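Transcription elongation factor Spt4 (Methanocaldococcus jannaschii, PDB 3LPE) stimulates transcription elongation as the small zinc-binding partner of Spt5, with which it forms a heterodimer. Local coordinates at residues 5-10 / 17-22. Residues are numbered along the deposited sequence; the frame is centred on the assembly and turned at random.
Sequences LKCKYL and PICHSP. With ZN (zinc ion), chain I.
The Tyr9 ring meets Ile18 and Pro17 across the two knuckles of a zinc-ribbon site: Ile18 CG1 stands 4.2 Å above one ring face, displaced from the ring centre, and Pro17 CD approaches obliquely. Closest to the ring is the end of the isoleucine, whose CD1 lies 3.4 Å from Tyr9 CD1, while Pro17 CG lies 3.8 Å from Tyr9 CE2. With chi1 at -173° the Tyr9 ring points away from its backbone N and reaches Pro17 and Ile18, whose side chains both cross it at about a right angle. Replacing Tyr9 with an alanine would probably open a gap beside Ile18 CD1 and the Pro17 ring and leave Ile18 CD1 freer to shift. Beside this apolar cluster, Cys7 SG binds zinc at 2.3 Å and Cys19 SG at 2.4 Å, with Cys4 and Cys16 completing the four-cysteine site. Each of the two sulfurs sits between backbone N and carbonyl carbon (chi1 78° in Cys7, 76° in Cys19), and the two knuckles hold them alike. The metal thus ties the loop after strand 2-4 to the one before strand 23-33. On the far side of the ion the aliphatic part of Lys6 runs past Cys19 and Ser21, with CB near Cys19 SG and CE packed on Ser21 CB. Leu5 lays its CD1 against Pro22 CB, crossing the proline ring roughly at right angles. Next to it, Leu5 N donates a nearly straight hydrogen bond of 3.1 Å to Pro22 O.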
loop_
_atom_site.group_PDB
_atom_site.type_symbol
_atom_site.label_atom_id
_atom_site.label_comp_id
_atom_site.label_asym_id
_atom_site.label_seq_id
_atom_site.Cartn_x
_atom_site.Cartn_y
_atom_site.Cartn_z
ATOM N N LEU B 5 -3.459 -13.213 11.216
ATOM C CA LEU B 5 -2.432 -13.136 12.265
ATOM C C LEU B 5 -1.055 -13.595 11.776
ATOM O O LEU B 5 -0.035 -13.225 12.341
ATOM C CB LEU B 5 -2.837 -13.969 13.492
ATOM C CG LEU B 5 -3.996 -13.405 14.317
ATOM C CD1 LEU B 5 -4.595 -14.477 15.224
ATOM C CD2 LEU B 5 -3.540 -12.182 15.132
ATOM N N LYS B 6 -1.035 -14.395 10.715
ATOM C CA LYS B 6 0.216 -14.951 10.200
ATOM C C LYS B 6 0.781 -14.165 9.015
ATOM O O LYS B 6 1.953 -13.817 8.999
ATOM C CB LYS B 6 0.008 -16.422 9.801
ATOM C CG LYS B 6 1.276 -17.242 9.747
ATOM C CD LYS B 6 1.001 -18.697 9.328
ATOM C CE LYS B 6 0.088 -19.419 10.316
ATOM N NZ LYS B 6 0.108 -20.902 10.125
ATOM N N CYS B 7 -0.049 -13.904 8.010
ATOM C CA CYS B 7 0.439 -13.299 6.775
ATOM C C CYS B 7 -0.122 -11.899 6.572
ATOM O O CYS B 7 0.221 -11.249 5.606
ATOM C CB CYS B 7 0.142 -14.170 5.544
ATOM S SG CYS B 7 -1.579 -14.128 4.898
ATOM N N LYS B 8 -0.985 -11.450 7.482
ATOM C CA LYS B 8 -1.443 -10.037 7.473
ATOM C C LYS B 8 -2.407 -9.663 6.347
ATOM O O LYS B 8 -2.828 -8.494 6.215
ATOM C CB LYS B 8 -0.242 -9.071 7.524
ATOM C CG LYS B 8 0.552 -9.186 8.806
ATOM C CD LYS B 8 1.710 -8.187 8.894
ATOM C CE LYS B 8 2.908 -8.640 8.089
ATOM N NZ LYS B 8 4.169 -8.037 8.611
ATOM N N TYR B 9 -2.799 -10.652 5.547
ATOM C CA TYR B 9 -3.802 -10.421 4.518
ATOM C C TYR B 9 -5.086 -9.834 5.126
ATOM O O TYR B 9 -5.579 -10.307 6.160
ATOM C CB TYR B 9 -4.145 -11.728 3.819
ATOM C CG TYR B 9 -5.051 -11.605 2.619
ATOM C CD1 TYR B 9 -4.542 -11.265 1.368
ATOM C CD2 TYR B 9 -6.401 -11.903 2.717
ATOM C CE1 TYR B 9 -5.380 -11.194 0.248
ATOM C CE2 TYR B 9 -7.241 -11.836 1.614
ATOM C CZ TYR B 9 -6.725 -11.486 0.381
ATOM O OH TYR B 9 -7.575 -11.440 -0.704
ATOM N N LEU B 10 -5.622 -8.815 4.474
ATOM C CA LEU B 10 -6.798 -8.129 5.014
ATOM C C LEU B 10 -8.087 -8.684 4.456
ATOM O O LEU B 10 -8.207 -8.838 3.247
ATOM C CB LEU B 10 -6.726 -6.641 4.685
ATOM C CG LEU B 10 -5.587 -5.902 5.385
ATOM C CD1 LEU B 10 -5.580 -4.483 4.829
ATOM C CD2 LEU B 10 -5.871 -5.840 6.862
ATOM N N PRO B 17 -8.041 -16.491 3.745
ATOM C CA PRO B 17 -8.277 -17.262 2.510
ATOM C C PRO B 17 -6.971 -17.804 1.922
ATOM O O PRO B 17 -6.976 -18.729 1.100
ATOM C CB PRO B 17 -8.908 -16.240 1.548
ATOM C CG PRO B 17 -9.204 -15.023 2.377
ATOM C CD PRO B 17 -8.303 -15.053 3.570
ATOM N N ILE B 18 -5.854 -17.234 2.335
ATOM C CA ILE B 18 -4.560 -17.710 1.853
ATOM C C ILE B 18 -4.036 -18.870 2.680
ATOM O O ILE B 18 -3.761 -19.944 2.144
ATOM C CB ILE B 18 -3.502 -16.588 1.830
ATOM C CG1 ILE B 18 -3.944 -15.462 0.904
ATOM C CG2 ILE B 18 -2.146 -17.148 1.352
ATOM C CD1 ILE B 18 -2.981 -14.268 0.886
ATOM N N CYS B 19 -3.907 -18.664 3.987
ATOM C CA CYS B 19 -3.157 -19.598 4.839
ATOM C C CYS B 19 -3.990 -20.245 5.956
ATOM O O CYS B 19 -3.470 -21.020 6.774
ATOM C CB CYS B 19 -1.916 -18.907 5.421
ATOM S SG CYS B 19 -2.298 -17.761 6.800
ATOM N N HIS B 20 -5.285 -19.952 5.981
ATOM C CA HIS B 20 -6.223 -20.596 6.911
ATOM C C HIS B 20 -6.057 -20.219 8.384
ATOM O O HIS B 20 -6.701 -20.796 9.255
ATOM C CB HIS B 20 -6.194 -22.122 6.737
ATOM C CG HIS B 20 -6.110 -22.550 5.307
ATOM N ND1 HIS B 20 -4.929 -22.950 4.720
ATOM C CD2 HIS B 20 -7.052 -22.604 4.334
ATOM C CE1 HIS B 20 -5.148 -23.244 3.451
ATOM N NE2 HIS B 20 -6.428 -23.046 3.193
ATOM N N SER B 21 -5.208 -19.245 8.678
ATOM C CA SER B 21 -5.030 -18.875 10.078
ATOM C C SER B 21 -6.152 -17.907 10.514
ATOM O O SER B 21 -6.858 -17.354 9.685
ATOM C CB SER B 21 -3.627 -18.303 10.307
ATOM O OG SER B 21 -3.658 -16.903 10.469
ATOM N N PRO B 22 -6.346 -17.736 11.831
ATOM C CA PRO B 22 -7.336 -16.781 12.338
ATOM C C PRO B 22 -6.974 -15.357 11.934
ATOM O O PRO B 22 -5.812 -15.081 11.742
ATOM C CB PRO B 22 -7.215 -16.925 13.864
ATOM C CG PRO B 22 -6.550 -18.227 14.091
ATOM C CD PRO B 22 -5.662 -18.463 12.913
HETATM ZN ZN ZN I . -2.879 -15.587 6.122
#